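Local atomic coordinates of 1-pyrroline-5-carboxylate dehydrogenase (Thermus thermophilus, PDB entry 1UZB), a protein that probably catalyses the NAD-dependent oxidation of glutamate gamma-semialdehyde, the open form of 1-pyrroline-5-carboxylate, to glutamate, a late step of proline breakdown. Residues Ser55-Ala60 with Leu120-Gly125; Ser313-Gln318 with Pro421-Ile426; Val364-Glu369 with Glu395-Ala400. All blocks are in the same frame, centred on the assembly; numbering follows the deposited sequence.

Contact 1 (Ser55-Ala60 with Leu120-Gly125); sequences SLNPSA and LVYEVG
Y122, E123 and the glycine that follows helix 113-124 press against S55, N57 and P58, where strand 52-57 runs into a type I turn. Just before Y122, V121 is tied in through water 1, 2.7 Å from V121 O and hydrogen-bonded as well to N57 OD1 and S59 OG. At Y122 the carbonyl does much of the touching: N57 CA points its hydrogen at Y122 O over 3.4 Å. N57 CG stands anti to its backbone N (chi1 176°), which places the amide beside the Y122 ring, its plane 83° from that of the ring and ND2 at the ring edge, 3.9 Å from CD2. ND2 is bonded to E63 and Y122 OH to E355, while N57 OD1 closes an Asx turn by accepting from S59 N at 2.8 Å, the donor lying above the carbonyl plane. E123 reaches out with an extended chain, and its OE1 takes the S55 hydroxyl on its anti lone pair, OG to OE1 2.6 Å. V214 N also donates to OE1 and V215 N to OE2, so the carboxylate meets the start of helix 213-226, a setting that would probably favour its charged form. P58 CD rests 3.3 Å from E123 O, and P58 CG 3.6 Å from N of G125, which leaves the helix with positive phi. The axes of 55-57 and 120-124 make an angle of 105°. Strand 52-57 edges its four-stranded sheet beside strand 64-69; helix 17-32 covers V121 and Y122, and helix 128-149 packs on L120 and V121.

Contact 2 (Ser313-Gln318 with Pro421-Ile426); sequences SAYGFQ and PVLSVI
A314 and Y315, in the last turn of helix 303-315, pack on P421 and L423 where strand 422-428 enters the seven-stranded sheet, a helix-on-sheet contact of the alpha/beta catalytic domain of the aldehyde dehydrogenase fold. A314 CB points at the strand and meets L423 CD1 at 4.2 Å. The same methyl also lies over the centre of the Y315 ring. Y315 sets CG anti to its carbonyl carbon (chi1 -56°), and from there the ring crosses both P421 and L423 at about a right angle. Its CD1 touches P421 CB at 3.8 Å, and P421 O lies near the ring plane, 3.5 Å from CE1. Farther out, Y315 OH passes 3.5 Å from L423 CB on its way to T402 O, the acceptor of its hydrogen bond. T402 begins the neighbouring strand, 402-405, and its backbone also bonds P421 and L423, so the phenol grips the sheet where these two strands start. At G316 the chain leaves the helix, and F317 makes a cation-pi contact with K126. Q318 folds back through a weak bond from its N to Y315 O. Its amide is held by G361 N, P362 O and G125 O, whereas its backbone O lies against the proline ring. Q318 O lies 2.9 Å from P421 N, which has no hydrogen to give, and 3.1 Å from P421 CD.

Contact 3 (Val364-Glu369 with Glu395-Ala400); sequences VSAEQE and EGYFIA
Y397 lays one face of its ring over the S365-A366 peptide, with S365 C and A366 N each 3.5 Å above the ring plane and offset toward its rim. A366 CB adds a methyl contact, 3.8 Å from Y397 CE2. The peptide N-H itself goes to water 2, at 2.9 Å from A366 N, and the same water sits 2.7 Å from Y397 OH, bridging the phenol to the first turn of the helix. S365 is the N-cap of that turn; its OG accepts from Q368 N at 3.1 Å. One turn on, E369 comes in at the ring's edge. CG lies anti to the backbone N (chi1 -177°) and the extended chain carries the carboxylate across Y397, its plane 87° from the ring and OE2 in the ring plane, 3.1 Å from Y397 CA. The charge of OE2 is met by a salt bridge to R391. Closer to the backbone, E369 CG touches I399 CD1 at 4.1 Å. Y397 is the centre of an inverse gamma turn, closed by a weak bond from F398 N to G396 O. Helix 366-379 thus begins against the loop that leads from strand 384-387 to strand 402-405, and that loop is bonded through its backbone to P58 and V363 at Y397, to L392 at F398 and to K390 at A400.

Contact 1 closes first along the chain; contact 2 then opens at helix 303-315 and ends at strand 422-428, and contact 3 falls wholly within that span. Centres of contacts 1 and 3 lie about 11 Å apart, those of 2 and 3 about 16 Å, and those of 1 and 2 about 21 Å. P58 O to Y397 N, probably a hydrogen bond, joins 1 to 3; G125 O to Q318 NE2, likewise probable, joins 1 to 2; I399 packs on P421 between 2 and 3. Together they connect the four-stranded sheet and helix 113-124 to the seven-stranded sheet of the catalytic domain, all within one subunit.

Contact 1 (Ser55-Ala60 with Leu120-Gly125)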
ATOM      1  N   SER A  55     -26.170  -4.134  46.893  1.00 10.04           N
ATOM      2  CA  SER A  55     -24.796  -4.488  46.556  1.00 10.32           C
ATOM      3  C   SER A  55     -23.956  -4.285  47.809  1.00 10.83           C
ATOM      4  O   SER A  55     -23.875  -3.179  48.342  1.00 11.78           O
ATOM      5  CB  SER A  55     -24.270  -3.607  45.424  1.00 11.53           C
ATOM      6  OG  SER A  55     -22.961  -4.009  45.055  1.00 13.58           O
ATOM      7  N   LEU A  56     -23.333  -5.362  48.271  1.00 10.26           N
ATOM      8  CA  LEU A  56     -22.527  -5.323  49.484  1.00 11.14           C
ATOM      9  C   LEU A  56     -21.029  -5.190  49.250  1.00  9.85           C
ATOM     10  O   LEU A  56     -20.518  -5.480  48.169  1.00 10.64           O
ATOM     11  CB  LEU A  56     -22.787  -6.583  50.309  1.00 12.42           C
ATOM     12  CG  LEU A  56     -24.250  -6.884  50.645  1.00 15.16           C
ATOM     13  CD1 LEU A  56     -24.344  -8.209  51.381  1.00 16.12           C
ATOM     14  CD2 LEU A  56     -24.824  -5.759  51.487  1.00 15.96           C
ATOM     15  N   ASN A  57     -20.336  -4.741  50.289  1.00  8.60           N
ATOM     16  CA  ASN A  57     -18.887  -4.582  50.267  1.00  8.30           C
ATOM     17  C   ASN A  57     -18.327  -5.934  50.715  1.00  7.78           C
ATOM     18  O   ASN A  57     -18.484  -6.319  51.868  1.00  7.12           O
ATOM     19  CB  ASN A  57     -18.490  -3.487  51.260  1.00  8.06           C
ATOM     20  CG  ASN A  57     -16.993  -3.307  51.377  1.00  9.42           C
ATOM     21  OD1 ASN A  57     -16.212  -4.086  50.835  1.00  8.02           O
ATOM     22  ND2 ASN A  57     -16.584  -2.275  52.104  1.00  8.55           N
ATOM     23  N   PRO A  58     -17.663  -6.675  49.814  1.00  5.75           N
ATOM     24  CA  PRO A  58     -17.118  -7.983  50.201  1.00  6.14           C
ATOM     25  C   PRO A  58     -16.041  -7.935  51.281  1.00  6.25           C
ATOM     26  O   PRO A  58     -15.716  -8.961  51.882  1.00  7.00           O
ATOM     27  CB  PRO A  58     -16.610  -8.555  48.880  1.00  6.33           C
ATOM     28  CG  PRO A  58     -16.219  -7.326  48.106  1.00  6.70           C
ATOM     29  CD  PRO A  58     -17.361  -6.370  48.404  1.00  6.17           C
ATOM     30  N   SER A  59     -15.488  -6.750  51.521  1.00  6.64           N
ATOM     31  CA  SER A  59     -14.467  -6.579  52.549  1.00  5.63           C
ATOM     32  C   SER A  59     -15.111  -6.352  53.917  1.00  8.23           C
ATOM     33  O   SER A  59     -14.460  -6.497  54.950  1.00  9.79           O
ATOM     34  CB  SER A  59     -13.555  -5.396  52.207  1.00  6.20           C
ATOM     35  OG  SER A  59     -12.777  -5.673  51.054  1.00  6.75           O
ATOM     36  N   ALA A  60     -16.391  -5.994  53.900  1.00  8.62           N
ATOM     37  CA  ALA A  60     -17.182  -5.739  55.110  1.00  9.41           C
ATOM     38  C   ALA A  60     -18.635  -5.818  54.640  1.00  9.92           C
ATOM     39  O   ALA A  60     -19.293  -4.794  54.453  1.00  8.98           O
ATOM     40  CB  ALA A  60     -16.872  -4.351  55.658  1.00  9.91           C
ATOM     41  N   LEU A 120     -14.741  -0.017  42.224  1.00  6.32           N
ATOM     42  CA  LEU A 120     -14.368  -1.424  42.068  1.00  6.26           C
ATOM     43  C   LEU A 120     -13.760  -1.957  43.363  1.00  5.86           C
ATOM     44  O   LEU A 120     -14.010  -3.097  43.760  1.00  6.37           O
ATOM     45  CB  LEU A 120     -13.350  -1.589  40.936  1.00  6.62           C
ATOM     46  CG  LEU A 120     -13.887  -1.470  39.510  1.00  5.59           C
ATOM     47  CD1 LEU A 120     -12.720  -1.480  38.538  1.00  6.36           C
ATOM     48  CD2 LEU A 120     -14.841  -2.619  39.214  1.00  7.27           C
ATOM     49  N   VAL A 121     -12.941  -1.133  44.007  1.00  5.51           N
ATOM     50  CA  VAL A 121     -12.311  -1.516  45.262  1.00  5.86           C
ATOM     51  C   VAL A 121     -13.380  -1.910  46.279  1.00  6.68           C
ATOM     52  O   VAL A 121     -13.316  -2.982  46.882  1.00  7.20           O
ATOM     53  CB  VAL A 121     -11.469  -0.346  45.834  1.00  5.72           C
ATOM     54  CG1 VAL A 121     -11.019  -0.665  47.252  1.00  6.25           C
ATOM     55  CG2 VAL A 121     -10.258  -0.091  44.940  1.00  5.68           C
ATOM     56  N   TYR A 122     -14.373  -1.043  46.452  1.00  6.62           N
ATOM     57  CA  TYR A 122     -15.441  -1.293  47.412  1.00  6.33           C
ATOM     58  C   TYR A 122     -16.507  -2.299  47.005  1.00  6.59           C
ATOM     59  O   TYR A 122     -16.962  -3.074  47.848  1.00  7.27           O
ATOM     60  CB  TYR A 122     -16.123   0.026  47.797  1.00  6.96           C
ATOM     61  CG  TYR A 122     -15.268   0.911  48.673  1.00  6.92           C
ATOM     62  CD1 TYR A 122     -14.875   2.179  48.248  1.00  7.81           C
ATOM     63  CD2 TYR A 122     -14.835   0.468  49.924  1.00  7.73           C
ATOM     64  CE1 TYR A 122     -14.068   2.985  49.049  1.00  9.38           C
ATOM     65  CE2 TYR A 122     -14.029   1.264  50.729  1.00  8.77           C
ATOM     66  CZ  TYR A 122     -13.652   2.520  50.284  1.00  9.92           C
ATOM     67  OH  TYR A 122     -12.852   3.307  51.080  1.00 13.43           O
ATOM     68  N   GLU A 123     -16.905  -2.312  45.733  1.00  5.79           N
ATOM     69  CA  GLU A 123     -17.961  -3.231  45.316  1.00  6.09           C
ATOM     70  C   GLU A 123     -17.546  -4.672  45.028  1.00  5.99           C
ATOM     71  O   GLU A 123     -18.307  -5.600  45.325  1.00  6.00           O
ATOM     72  CB  GLU A 123     -18.727  -2.688  44.104  1.00  6.94           C
ATOM     73  CG  GLU A 123     -20.040  -3.442  43.889  1.00  8.01           C
ATOM     74  CD  GLU A 123     -20.900  -2.892  42.764  1.00  8.79           C
ATOM     75  OE1 GLU A 123     -22.127  -3.136  42.799  1.00  8.91           O
ATOM     76  OE2 GLU A 123     -20.359  -2.234  41.847  1.00 10.07           O
ATOM     77  N   VAL A 124     -16.366  -4.870  44.441  1.00  6.03           N
ATOM     78  CA  VAL A 124     -15.922  -6.230  44.147  1.00  6.42           C
ATOM     79  C   VAL A 124     -14.601  -6.642  44.799  1.00  6.51           C
ATOM     80  O   VAL A 124     -14.069  -7.712  44.513  1.00  6.91           O
ATOM     81  CB  VAL A 124     -15.859  -6.509  42.619  1.00  7.24           C
ATOM     82  CG1 VAL A 124     -17.249  -6.361  42.012  1.00  7.22           C
ATOM     83  CG2 VAL A 124     -14.876  -5.573  41.945  1.00  7.39           C
ATOM     84  N   GLY A 125     -14.072  -5.789  45.672  1.00  6.36           N
ATOM     85  CA  GLY A 125     -12.858  -6.132  46.391  1.00  6.18           C
ATOM     86  C   GLY A 125     -11.533  -6.200  45.663  1.00  5.79           C
ATOM     87  O   GLY A 125     -10.676  -7.022  46.007  1.00  6.92           O
TER
HETATM   88  O   HOH W   1     -13.966  -3.950  49.294  1.00  7.47           O

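Contact 2 (Ser313-Gln318 with Pro421-Ile426)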
ATOM      1  N   SER A 313       0.072 -14.387  38.621  1.00  5.01           N
ATOM      2  CA  SER A 313      -0.959 -15.040  37.816  1.00  4.31           C
ATOM      3  C   SER A 313      -1.989 -15.826  38.612  1.00  3.81           C
ATOM      4  O   SER A 313      -3.160 -15.883  38.235  1.00  4.75           O
ATOM      5  CB  SER A 313      -0.315 -15.989  36.805  1.00  4.73           C
ATOM      6  OG  SER A 313       0.530 -15.295  35.904  1.00  5.21           O
ATOM      7  N   ALA A 314      -1.544 -16.441  39.702  1.00  4.81           N
ATOM      8  CA  ALA A 314      -2.428 -17.263  40.514  1.00  4.63           C
ATOM      9  C   ALA A 314      -3.239 -16.504  41.542  1.00  5.95           C
ATOM     10  O   ALA A 314      -4.391 -16.852  41.796  1.00  6.31           O
ATOM     11  CB  ALA A 314      -1.619 -18.352  41.215  1.00  5.35           C
ATOM     12  N   TYR A 315      -2.656 -15.454  42.115  1.00  5.94           N
ATOM     13  CA  TYR A 315      -3.327 -14.730  43.178  1.00  6.14           C
ATOM     14  C   TYR A 315      -3.816 -13.315  42.894  1.00  5.77           C
ATOM     15  O   TYR A 315      -4.446 -12.700  43.756  1.00  5.61           O
ATOM     16  CB  TYR A 315      -2.433 -14.776  44.424  1.00  5.54           C
ATOM     17  CG  TYR A 315      -2.082 -16.199  44.823  1.00  6.29           C
ATOM     18  CD1 TYR A 315      -3.075 -17.110  45.185  1.00  7.50           C
ATOM     19  CD2 TYR A 315      -0.764 -16.650  44.792  1.00  5.87           C
ATOM     20  CE1 TYR A 315      -2.765 -18.434  45.504  1.00  8.52           C
ATOM     21  CE2 TYR A 315      -0.443 -17.972  45.106  1.00  7.01           C
ATOM     22  CZ  TYR A 315      -1.447 -18.856  45.458  1.00  6.71           C
ATOM     23  OH  TYR A 315      -1.124 -20.165  45.750  1.00  7.68           O
ATOM     24  N   GLY A 316      -3.537 -12.796  41.698  1.00  6.51           N
ATOM     25  CA  GLY A 316      -4.027 -11.471  41.346  1.00  6.98           C
ATOM     26  C   GLY A 316      -5.546 -11.505  41.437  1.00  6.38           C
ATOM     27  O   GLY A 316      -6.177 -12.435  40.933  1.00  5.86           O
ATOM     28  N   PHE A 317      -6.133 -10.482  42.052  1.00  5.69           N
ATOM     29  CA  PHE A 317      -7.581 -10.414  42.275  1.00  5.06           C
ATOM     30  C   PHE A 317      -8.097 -11.735  42.851  1.00  4.95           C
ATOM     31  O   PHE A 317      -9.136 -12.265  42.449  1.00  5.00           O
ATOM     32  CB  PHE A 317      -8.367 -10.044  41.008  1.00  5.95           C
ATOM     33  CG  PHE A 317      -9.839  -9.761  41.271  1.00  4.72           C
ATOM     34  CD1 PHE A 317     -10.232  -9.019  42.389  1.00  6.42           C
ATOM     35  CD2 PHE A 317     -10.826 -10.253  40.422  1.00  6.66           C
ATOM     36  CE1 PHE A 317     -11.584  -8.780  42.659  1.00  5.86           C
ATOM     37  CE2 PHE A 317     -12.182 -10.017  40.685  1.00  6.95           C
ATOM     38  CZ  PHE A 317     -12.560  -9.280  41.808  1.00  6.18           C
ATOM     39  N   GLN A 318      -7.323 -12.276  43.786  1.00  4.76           N
ATOM     40  CA  GLN A 318      -7.686 -13.492  44.487  1.00  5.81           C
ATOM     41  C   GLN A 318      -7.955 -14.699  43.581  1.00  5.87           C
ATOM     42  O   GLN A 318      -8.733 -15.592  43.932  1.00  6.05           O
ATOM     43  CB  GLN A 318      -8.904 -13.199  45.373  1.00  7.03           C
ATOM     44  CG  GLN A 318      -8.693 -12.090  46.432  1.00  6.46           C
ATOM     45  CD  GLN A 318      -8.728 -10.656  45.886  1.00  5.15           C
ATOM     46  OE1 GLN A 318      -7.693 -10.072  45.548  1.00  5.93           O
ATOM     47  NE2 GLN A 318      -9.926 -10.085  45.805  1.00  6.91           N
ATOM     48  N   PRO A 421      -8.244 -18.210  45.180  1.00  6.45           N
ATOM     49  CA  PRO A 421      -6.789 -18.246  45.374  1.00  6.53           C
ATOM     50  C   PRO A 421      -6.271 -19.644  45.692  1.00  6.32           C
ATOM     51  O   PRO A 421      -5.677 -19.870  46.748  1.00  6.85           O
ATOM     52  CB  PRO A 421      -6.578 -17.269  46.527  1.00  7.15           C
ATOM     53  CG  PRO A 421      -7.819 -17.471  47.352  1.00  6.95           C
ATOM     54  CD  PRO A 421      -8.924 -17.575  46.326  1.00  6.71           C
ATOM     55  N   VAL A 422      -6.487 -20.570  44.761  1.00  6.48           N
ATOM     56  CA  VAL A 422      -6.074 -21.959  44.936  1.00  6.55           C
ATOM     57  C   VAL A 422      -5.239 -22.449  43.758  1.00  5.62           C
ATOM     58  O   VAL A 422      -5.732 -22.562  42.633  1.00  7.62           O
ATOM     59  CB  VAL A 422      -7.299 -22.885  45.091  1.00  7.00           C
ATOM     60  CG1 VAL A 422      -6.842 -24.315  45.300  1.00  8.89           C
ATOM     61  CG2 VAL A 422      -8.156 -22.423  46.261  1.00  9.03           C
ATOM     62  N   LEU A 423      -3.973 -22.749  44.031  1.00  5.55           N
ATOM     63  CA  LEU A 423      -3.046 -23.223  43.014  1.00  5.29           C
ATOM     64  C   LEU A 423      -2.747 -24.707  43.176  1.00  5.34           C
ATOM     65  O   LEU A 423      -2.407 -25.158  44.274  1.00  6.13           O
ATOM     66  CB  LEU A 423      -1.739 -22.436  43.109  1.00  6.23           C
ATOM     67  CG  LEU A 423      -0.643 -22.787  42.109  1.00  6.00           C
ATOM     68  CD1 LEU A 423      -1.108 -22.463  40.699  1.00  6.35           C
ATOM     69  CD2 LEU A 423       0.613 -22.003  42.451  1.00  7.46           C
ATOM     70  N   SER A 424      -2.864 -25.455  42.079  1.00  5.51           N
ATOM     71  CA  SER A 424      -2.591 -26.893  42.076  1.00  5.79           C
ATOM     72  C   SER A 424      -1.277 -27.151  41.344  1.00  5.54           C
ATOM     73  O   SER A 424      -1.141 -26.822  40.165  1.00  6.03           O
ATOM     74  CB  SER A 424      -3.723 -27.650  41.376  1.00  6.59           C
ATOM     75  OG  SER A 424      -4.936 -27.562  42.106  1.00  7.91           O
ATOM     76  N   VAL A 425      -0.316 -27.746  42.044  1.00  6.08           N
ATOM     77  CA  VAL A 425       0.992 -28.027  41.466  1.00  5.86           C
ATOM     78  C   VAL A 425       1.091 -29.485  41.049  1.00  6.33           C
ATOM     79  O   VAL A 425       0.850 -30.399  41.847  1.00  6.03           O
ATOM     80  CB  VAL A 425       2.115 -27.695  42.467  1.00  5.75           C
ATOM     81  CG1 VAL A 425       3.475 -27.860  41.808  1.00  7.87           C
ATOM     82  CG2 VAL A 425       1.939 -26.268  42.975  1.00  6.71           C
ATOM     83  N   ILE A 426       1.451 -29.683  39.786  1.00  6.65           N
ATOM     84  CA  ILE A 426       1.566 -31.004  39.183  1.00  7.03           C
ATOM     85  C   ILE A 426       3.014 -31.253  38.774  1.00  7.14           C
ATOM     86  O   ILE A 426       3.623 -30.433  38.093  1.00  7.01           O
ATOM     87  CB  ILE A 426       0.648 -31.087  37.941  1.00  7.61           C
ATOM     88  CG1 ILE A 426      -0.782 -30.702  38.334  1.00  9.16           C
ATOM     89  CG2 ILE A 426       0.690 -32.485  37.344  1.00  8.17           C
ATOM     90  CD1 ILE A 426      -1.707 -30.430  37.158  1.00  8.21           C
TER

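Contact 3 (Val364-Glu369 with Glu395-Ala400)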
ATOM      1  N   VAL A 364     -15.390 -12.320  46.071  1.00  8.42           N
ATOM      2  CA  VAL A 364     -16.563 -11.482  45.850  1.00  7.34           C
ATOM      3  C   VAL A 364     -17.853 -11.644  46.650  1.00  7.91           C
ATOM      4  O   VAL A 364     -18.571 -10.663  46.850  1.00  7.46           O
ATOM      5  CB  VAL A 364     -16.922 -11.467  44.340  1.00  8.26           C
ATOM      6  CG1 VAL A 364     -17.776 -12.671  43.983  1.00  7.93           C
ATOM      7  CG2 VAL A 364     -17.616 -10.162  43.983  1.00  8.94           C
ATOM      8  N   SER A 365     -18.161 -12.846  47.119  1.00  6.94           N
ATOM      9  CA  SER A 365     -19.413 -13.035  47.849  1.00  7.92           C
ATOM     10  C   SER A 365     -19.364 -14.223  48.785  1.00  7.95           C
ATOM     11  O   SER A 365     -18.425 -15.014  48.750  1.00  7.88           O
ATOM     12  CB  SER A 365     -20.556 -13.252  46.861  1.00  8.22           C
ATOM     13  OG  SER A 365     -20.363 -14.472  46.157  1.00  8.97           O
ATOM     14  N   ALA A 366     -20.401 -14.350  49.609  1.00  8.73           N
ATOM     15  CA  ALA A 366     -20.498 -15.455  50.549  1.00  9.03           C
ATOM     16  C   ALA A 366     -20.592 -16.777  49.795  1.00  8.58           C
ATOM     17  O   ALA A 366     -19.991 -17.765  50.203  1.00  8.15           O
ATOM     18  CB  ALA A 366     -21.716 -15.275  51.449  1.00 10.36           C
ATOM     19  N   GLU A 367     -21.338 -16.798  48.695  1.00 10.17           N
ATOM     20  CA  GLU A 367     -21.462 -18.031  47.927  1.00 10.96           C
ATOM     21  C   GLU A 367     -20.128 -18.394  47.283  1.00 10.26           C
ATOM     22  O   GLU A 367     -19.748 -19.561  47.251  1.00 10.86           O
ATOM     23  CB  GLU A 367     -22.547 -17.911  46.854  1.00 13.85           C
ATOM     24  CG  GLU A 367     -22.700 -19.169  45.993  1.00 18.02           C
ATOM     25  CD  GLU A 367     -23.025 -20.425  46.798  1.00 19.37           C
ATOM     26  OE1 GLU A 367     -23.022 -21.525  46.204  1.00 20.83           O
ATOM     27  OE2 GLU A 367     -23.286 -20.325  48.018  1.00 20.14           O
ATOM     28  N   GLN A 368     -19.412 -17.400  46.766  1.00  9.10           N
ATOM     29  CA  GLN A 368     -18.117 -17.683  46.160  1.00  9.06           C
ATOM     30  C   GLN A 368     -17.174 -18.227  47.223  1.00  8.49           C
ATOM     31  O   GLN A 368     -16.408 -19.157  46.971  1.00  8.77           O
ATOM     32  CB  GLN A 368     -17.532 -16.419  45.523  1.00  9.77           C
ATOM     33  CG  GLN A 368     -16.286 -16.665  44.688  0.50 11.83           C
ATOM     34  CD  GLN A 368     -16.523 -17.670  43.574  0.50 12.70           C
ATOM     35  OE1 GLN A 368     -17.413 -17.493  42.744  0.50 15.65           O
ATOM     36  NE2 GLN A 368     -15.726 -18.731  43.554  0.50 15.93           N
ATOM     37  N   GLU A 369     -17.246 -17.657  48.421  1.00  8.41           N
ATOM     38  CA  GLU A 369     -16.407 -18.108  49.519  1.00  8.19           C
ATOM     39  C   GLU A 369     -16.722 -19.567  49.846  1.00  8.18           C
ATOM     40  O   GLU A 369     -15.819 -20.386  50.017  1.00  8.31           O
ATOM     41  CB  GLU A 369     -16.647 -17.234  50.748  1.00 10.35           C
ATOM     42  CG  GLU A 369     -15.773 -17.583  51.938  1.00 13.03           C
ATOM     43  CD  GLU A 369     -16.077 -16.720  53.142  1.00 16.72           C
ATOM     44  OE1 GLU A 369     -17.223 -16.770  53.634  1.00 21.29           O
ATOM     45  OE2 GLU A 369     -15.172 -15.991  53.594  1.00 19.73           O
ATOM     46  N   GLU A 395     -15.072 -10.263  59.060  1.00 20.63           N
ATOM     47  CA  GLU A 395     -16.387 -10.301  58.436  1.00 20.23           C
ATOM     48  C   GLU A 395     -16.255 -10.497  56.927  1.00 17.87           C
ATOM     49  O   GLU A 395     -17.072 -11.178  56.307  1.00 18.11           O
ATOM     50  CB  GLU A 395     -17.141  -8.998  58.729  1.00 22.09           C
ATOM     51  CG  GLU A 395     -18.552  -8.950  58.167  1.00 24.17           C
ATOM     52  CD  GLU A 395     -19.295  -7.680  58.543  1.00 25.78           C
ATOM     53  OE1 GLU A 395     -18.873  -6.582  58.114  1.00 24.85           O
ATOM     54  OE2 GLU A 395     -20.303  -7.782  59.274  1.00 26.57           O
ATOM     55  N   GLY A 396     -15.223  -9.893  56.348  1.00 16.00           N
ATOM     56  CA  GLY A 396     -14.992 -10.010  54.917  1.00 13.50           C
ATOM     57  C   GLY A 396     -14.764 -11.445  54.477  1.00 12.00           C
ATOM     58  O   GLY A 396     -14.439 -12.309  55.289  1.00 11.84           O
ATOM     59  N   TYR A 397     -14.924 -11.702  53.182  1.00  9.39           N
ATOM     60  CA  TYR A 397     -14.750 -13.048  52.640  1.00  8.42           C
ATOM     61  C   TYR A 397     -13.286 -13.294  52.299  1.00  7.91           C
ATOM     62  O   TYR A 397     -12.930 -13.522  51.141  1.00  8.21           O
ATOM     63  CB  TYR A 397     -15.626 -13.212  51.395  1.00  8.19           C
ATOM     64  CG  TYR A 397     -17.059 -12.778  51.619  1.00  7.65           C
ATOM     65  CD1 TYR A 397     -17.646 -11.804  50.813  1.00  8.76           C
ATOM     66  CD2 TYR A 397     -17.822 -13.329  52.649  1.00  8.24           C
ATOM     67  CE1 TYR A 397     -18.959 -11.385  51.024  1.00  8.58           C
ATOM     68  CE2 TYR A 397     -19.139 -12.919  52.867  1.00  8.98           C
ATOM     69  CZ  TYR A 397     -19.700 -11.948  52.051  1.00  9.55           C
ATOM     70  OH  TYR A 397     -21.000 -11.540  52.256  1.00 11.22           O
ATOM     71  N   PHE A 398     -12.444 -13.276  53.325  1.00  8.41           N
ATOM     72  CA  PHE A 398     -11.011 -13.454  53.150  1.00  8.72           C
ATOM     73  C   PHE A 398     -10.541 -14.903  53.185  1.00  9.51           C
ATOM     74  O   PHE A 398     -10.764 -15.621  54.161  1.00 11.43           O
ATOM     75  CB  PHE A 398     -10.267 -12.651  54.218  1.00  9.98           C
ATOM     76  CG  PHE A 398     -10.636 -11.195  54.248  1.00 10.46           C
ATOM     77  CD1 PHE A 398     -10.400 -10.380  53.146  1.00 11.90           C
ATOM     78  CD2 PHE A 398     -11.223 -10.636  55.381  1.00 13.32           C
ATOM     79  CE1 PHE A 398     -10.744  -9.028  53.168  1.00 11.42           C
ATOM     80  CE2 PHE A 398     -11.571  -9.286  55.412  1.00 13.65           C
ATOM     81  CZ  PHE A 398     -11.331  -8.483  54.304  1.00 13.11           C
ATOM     82  N   ILE A 399      -9.884 -15.320  52.107  1.00  8.91           N
ATOM     83  CA  ILE A 399      -9.341 -16.666  51.991  1.00  9.33           C
ATOM     84  C   ILE A 399      -7.839 -16.540  51.754  1.00  9.19           C
ATOM     85  O   ILE A 399      -7.393 -15.731  50.940  1.00  9.77           O
ATOM     86  CB  ILE A 399      -9.981 -17.434  50.814  1.00  9.21           C
ATOM     87  CG1 ILE A 399     -11.491 -17.548  51.034  1.00  8.87           C
ATOM     88  CG2 ILE A 399      -9.365 -18.820  50.700  1.00  9.30           C
ATOM     89  CD1 ILE A 399     -12.232 -18.244  49.915  1.00  9.82           C
ATOM     90  N   ALA A 400      -7.062 -17.336  52.476  1.00  9.59           N
ATOM     91  CA  ALA A 400      -5.612 -17.295  52.353  1.00  8.69           C
ATOM     92  C   ALA A 400      -5.100 -17.953  51.076  1.00  9.25           C
ATOM     93  O   ALA A 400      -5.691 -18.914  50.584  1.00  9.09           O
ATOM     94  CB  ALA A 400      -4.977 -17.973  53.564  1.00 11.77           C
TER
HETATM   95  O   HOH W   2     -22.076 -11.950  49.814  1.00 17.28           O